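Long-range contact in acyl-CoA dehydrogenase (Mycobacterium thermoresistibile, PDB 3NF4), which binds flavin-adenine dinucleotide and, as an acyl-CoA dehydrogenase, probably oxidises acyl-CoA thioesters to their 2-enoyl derivatives: residues A[165-173]-A[213-221]. Numbering follows the deposited sequence.
With FAD (flavin-adenine dinucleotide), chain C.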
loop_
_atom_site.group_PDB
_atom_site.type_symbol
_atom_site.label_atom_id
_atom_site.label_comp_id
_atom_site.label_asym_id
_atom_site.label_seq_id
_atom_site.Cartn_x
_atom_site.Cartn_y
_atom_site.Cartn_z
ATOM N N SER A 165 -10.052 20.074 -26.929
ATOM C CA SER A 165 -8.684 19.604 -26.659
ATOM C C SER A 165 -8.537 18.102 -26.419
ATOM O O SER A 165 -9.520 17.370 -26.272
ATOM C CB SER A 165 -8.042 20.406 -25.530
ATOM O OG SER A 165 -8.866 20.415 -24.399
ATOM N N TRP A 166 -7.295 17.643 -26.406
ATOM C CA TRP A 166 -6.968 16.241 -26.142
ATOM C C TRP A 166 -7.686 15.286 -27.088
ATOM O O TRP A 166 -8.270 14.338 -26.637
ATOM C CB TRP A 166 -7.282 15.843 -24.691
ATOM C CG TRP A 166 -6.745 16.786 -23.608
ATOM C CD1 TRP A 166 -7.489 17.560 -22.747
ATOM C CD2 TRP A 166 -5.370 17.037 -23.271
ATOM N NE1 TRP A 166 -6.666 18.283 -21.925
ATOM C CE2 TRP A 166 -5.364 17.987 -22.220
ATOM C CE3 TRP A 166 -4.148 16.561 -23.759
ATOM C CZ2 TRP A 166 -4.180 18.465 -21.641
ATOM C CZ3 TRP A 166 -2.958 17.041 -23.184
ATOM C CH2 TRP A 166 -2.988 17.983 -22.135
ATOM N N ILE A 167 -7.646 15.537 -28.393
ATOM C CA ILE A 167 -8.307 14.644 -29.345
ATOM C C ILE A 167 -7.333 13.595 -29.889
ATOM O O ILE A 167 -6.466 13.902 -30.705
ATOM C CB ILE A 167 -8.970 15.449 -30.507
ATOM C CG1 ILE A 167 -9.969 16.485 -29.938
ATOM C CG2 ILE A 167 -9.604 14.509 -31.567
ATOM C CD1 ILE A 167 -10.520 17.449 -30.945
ATOM N N THR A 168 -7.486 12.357 -29.421
ATOM C CA THR A 168 -6.786 11.183 -29.955
ATOM C C THR A 168 -7.088 10.948 -31.437
ATOM O O THR A 168 -8.254 10.843 -31.830
ATOM C CB THR A 168 -7.219 9.927 -29.190
ATOM O OG1 THR A 168 -6.813 10.054 -27.821
ATOM C CG2 THR A 168 -6.619 8.663 -29.814
ATOM N N HIS A 169 -6.030 10.846 -32.243
ATOM C CA HIS A 169 -6.151 10.784 -33.699
ATOM C C HIS A 169 -6.547 12.149 -34.311
ATOM O O HIS A 169 -6.934 12.235 -35.476
ATOM C CB HIS A 169 -7.114 9.663 -34.118
ATOM C CG HIS A 169 -6.445 8.516 -34.810
ATOM N ND1 HIS A 169 -6.750 7.199 -34.539
ATOM C CD2 HIS A 169 -5.484 8.491 -35.765
ATOM C CE1 HIS A 169 -6.004 6.413 -35.296
ATOM N NE2 HIS A 169 -5.228 7.171 -36.050
ATOM N N GLY A 170 -6.448 13.210 -33.510
ATOM C CA GLY A 170 -6.701 14.580 -33.967
ATOM C C GLY A 170 -5.915 14.951 -35.218
ATOM O O GLY A 170 -4.687 14.879 -35.233
ATOM N N GLY A 171 -6.627 15.329 -36.276
ATOM C CA GLY A 171 -5.983 15.674 -37.531
ATOM C C GLY A 171 -5.700 14.503 -38.455
ATOM O O GLY A 171 -5.015 14.683 -39.458
ATOM N N LYS A 172 -6.211 13.311 -38.140
ATOM C CA LYS A 172 -5.970 12.137 -38.987
ATOM C C LYS A 172 -7.184 11.217 -39.129
ATOM O O LYS A 172 -7.099 10.187 -39.800
ATOM C CB LYS A 172 -4.786 11.307 -38.462
ATOM C CG LYS A 172 -3.429 12.003 -38.423
ATOM C CD LYS A 172 -2.682 11.931 -39.759
ATOM C CE LYS A 172 -1.325 12.627 -39.635
ATOM N NZ LYS A 172 -0.478 12.512 -40.860
ATOM N N ALA A 173 -8.295 11.556 -38.472
ATOM C CA ALA A 173 -9.499 10.715 -38.499
ATOM C C ALA A 173 -10.369 11.118 -39.666
ATOM O O ALA A 173 -10.246 12.237 -40.174
ATOM C CB ALA A 173 -10.286 10.823 -37.198
ATOM N N HIS A 213 3.526 7.935 -28.129
ATOM C CA HIS A 213 3.809 9.023 -29.080
ATOM C C HIS A 213 3.203 8.864 -30.475
ATOM O O HIS A 213 2.924 9.883 -31.124
ATOM C CB HIS A 213 5.317 9.201 -29.271
ATOM C CG HIS A 213 6.079 9.465 -28.009
ATOM N ND1 HIS A 213 5.932 10.624 -27.274
ATOM C CD2 HIS A 213 7.044 8.748 -27.389
ATOM C CE1 HIS A 213 6.754 10.598 -26.237
ATOM N NE2 HIS A 213 7.443 9.470 -26.285
ATOM N N ALA A 214 3.022 7.619 -30.941
ATOM C CA ALA A 214 2.780 7.341 -32.359
ATOM C C ALA A 214 1.500 7.943 -32.974
ATOM O O ALA A 214 1.556 8.565 -34.029
ATOM C CB ALA A 214 2.824 5.857 -32.612
ATOM N N VAL A 215 0.355 7.691 -32.349
ATOM C CA VAL A 215 -0.918 8.263 -32.761
ATOM C C VAL A 215 -0.983 9.643 -32.067
ATOM O O VAL A 215 -0.859 9.708 -30.843
ATOM C CB VAL A 215 -2.089 7.383 -32.255
ATOM C CG1 VAL A 215 -3.427 7.987 -32.609
ATOM C CG2 VAL A 215 -2.002 5.963 -32.804
ATOM N N PRO A 216 -1.202 10.734 -32.835
ATOM C CA PRO A 216 -1.116 12.066 -32.221
ATOM C C PRO A 216 -2.356 12.457 -31.392
ATOM O O PRO A 216 -3.461 11.996 -31.662
ATOM C CB PRO A 216 -0.958 12.999 -33.435
ATOM C CG PRO A 216 -1.682 12.280 -34.569
ATOM C CD PRO A 216 -1.742 10.792 -34.210
ATOM N N THR A 217 -2.140 13.318 -30.403
ATOM C CA THR A 217 -3.188 13.915 -29.591
ATOM C C THR A 217 -3.171 15.438 -29.849
ATOM O O THR A 217 -2.157 16.097 -29.619
ATOM C CB THR A 217 -2.923 13.601 -28.069
ATOM O OG1 THR A 217 -2.840 12.175 -27.867
ATOM C CG2 THR A 217 -4.025 14.171 -27.176
ATOM N N THR A 218 -4.274 16.008 -30.325
ATOM C CA THR A 218 -4.266 17.441 -30.724
ATOM C C THR A 218 -5.504 18.223 -30.269
ATOM O O THR A 218 -6.542 17.629 -29.945
ATOM C CB THR A 218 -4.136 17.648 -32.287
ATOM O OG1 THR A 218 -5.419 17.471 -32.922
ATOM C CG2 THR A 218 -3.075 16.706 -32.941
ATOM N N SER A 219 -5.399 19.553 -30.284
ATOM C CA SER A 219 -6.564 20.419 -30.096
ATOM C C SER A 219 -7.312 20.715 -31.413
ATOM O O SER A 219 -6.805 20.412 -32.506
ATOM C CB SER A 219 -6.157 21.709 -29.374
ATOM O OG SER A 219 -5.458 22.580 -30.242
ATOM N N ALA A 220 -8.523 21.274 -31.313
ATOM C CA ALA A 220 -9.296 21.690 -32.504
ATOM C C ALA A 220 -9.902 23.088 -32.397
ATOM O O ALA A 220 -10.237 23.561 -31.310
ATOM C CB ALA A 220 -10.394 20.656 -32.869
ATOM N N PHE A 221 -10.069 23.734 -33.547
ATOM C CA PHE A 221 -10.645 25.069 -33.584
ATOM C C PHE A 221 -11.753 25.214 -34.623
ATOM O O PHE A 221 -11.544 24.951 -35.805
ATOM C CB PHE A 221 -9.543 26.108 -33.797
ATOM C CG PHE A 221 -10.040 27.532 -33.794
ATOM C CD1 PHE A 221 -10.625 28.084 -32.640
ATOM C CD2 PHE A 221 -9.912 28.325 -34.938
ATOM C CE1 PHE A 221 -11.088 29.401 -32.632
ATOM C CE2 PHE A 221 -10.370 29.637 -34.948
ATOM C CZ PHE A 221 -10.960 30.184 -33.794
HETATM P PA FAD C . -8.641 18.057 -14.147
HETATM O O1A FAD C . -10.121 17.847 -14.311
HETATM O O2A FAD C . -8.138 19.476 -14.168
HETATM O O5B FAD C . -8.177 17.398 -12.749
HETATM C C5B FAD C . -6.919 17.642 -12.121
HETATM C C4B FAD C . -6.843 16.846 -10.809
HETATM O O4B FAD C . -7.923 17.173 -9.908
HETATM C C3B FAD C . -6.920 15.347 -11.066
HETATM O O3B FAD C . -5.990 14.685 -10.211
HETATM C C2B FAD C . -8.331 14.960 -10.654
HETATM O O2B FAD C . -8.427 13.567 -10.277
HETATM C C1B FAD C . -8.657 15.988 -9.554
HETATM N N9A FAD C . -10.126 16.197 -9.527
HETATM C C8A FAD C . -10.878 16.801 -10.494
HETATM N N7A FAD C . -12.177 16.758 -10.127
HETATM C C5A FAD C . -12.238 16.134 -8.927
HETATM C C6A FAD C . -13.281 15.810 -8.063
HETATM N N6A FAD C . -14.554 16.132 -8.399
HETATM N N1A FAD C . -13.008 15.167 -6.888
HETATM C C2A FAD C . -11.744 14.838 -6.555
HETATM N N3A FAD C . -10.727 15.132 -7.383
HETATM C C4A FAD C . -10.946 15.773 -8.559
HETATM N N1 FAD C . -10.632 13.572 -23.984
HETATM C C2 FAD C . -11.611 13.311 -24.905
HETATM O O2 FAD C . -12.779 13.749 -24.742
HETATM N N3 FAD C . -11.335 12.570 -26.010
HETATM C C4 FAD C . -10.091 12.069 -26.228
HETATM O O4 FAD C . -9.881 11.392 -27.267
HETATM C C4X FAD C . -9.071 12.319 -25.289
HETATM N N5 FAD C . -7.815 11.839 -25.492
HETATM C C5X FAD C . -6.839 12.119 -24.588
HETATM C C6 FAD C . -5.548 11.632 -24.797
HETATM C C7 FAD C . -4.525 11.903 -23.887
HETATM C C7M FAD C . -3.142 11.356 -24.153
HETATM C C8 FAD C . -4.819 12.673 -22.755
HETATM C C8M FAD C . -3.799 13.028 -21.704
HETATM C C9 FAD C . -6.110 13.151 -22.550
HETATM C C9A FAD C . -7.133 12.887 -23.448
HETATM N N10 FAD C . -8.385 13.366 -23.221
HETATM C C10 FAD C . -9.360 13.103 -24.145
HETATM C "C1'" FAD C . -8.689 14.190 -22.010
HETATM C "C2'" FAD C . -8.731 13.401 -20.674
HETATM O "O2'" FAD C . -9.911 12.573 -20.633
HETATM C "C3'" FAD C . -8.579 14.326 -19.431
HETATM O "O3'" FAD C . -7.250 14.866 -19.455
HETATM C "C4'" FAD C . -8.802 13.698 -18.036
HETATM O "O4'" FAD C . -10.008 12.914 -17.989
HETATM C "C5'" FAD C . -8.809 14.665 -16.823
HETATM O "O5'" FAD C . -9.220 16.038 -17.040
HETATM P P FAD C . -8.170 17.260 -16.834
HETATM O O1P FAD C . -6.908 16.946 -17.618
HETATM O O2P FAD C . -8.841 18.580 -17.097
HETATM O O3P FAD C . -7.845 17.161 -15.246
#
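Ile167 and Thr218 form a hydrogen-bonded pair where antiparallel strands 157-168 and 217-228 meet in the beta domain of the acyl-CoA dehydrogenase fold. Ile167 N donates to Thr218 O at 2.8 Å, and Thr218 N returns a bond to Ile167 O at 3.1 Å. Ile167 O also takes Gly170 N of the type II turn from Ile167 to Gly170, at the end of strand 157-168. The two donors reach this oxygen from opposite faces of its carbonyl plane. Beyond the strand, His169 N bonds to Pro216 O, nearly in line with the carbonyl (178°).

The neighbouring pair, Thr168 and Thr217, faces the flavin. Thr168 OG1 lies beside its own backbone N (chi1 -64°) and donates to FAD N5 at 3.1 Å. Thr217 CG2 sits 3.8 Å from FAD C6 and also meets the edge of the Trp166 ring. On the other face of the sheet, Ile167 CD1 packs on Ala220 CB. Val215 CG1, anti to its backbone N (chi1 177°), stands 3.7 Å above the centre of the His169 ring in a CH-pi contact.

Further out, Gln344 O and Gly348 N of the second subunit also bond to the FAD. Phe53 meets the His169 imidazole edge-to-face, and Tyr48 OH is hydrogen-bonded to His169 NE2.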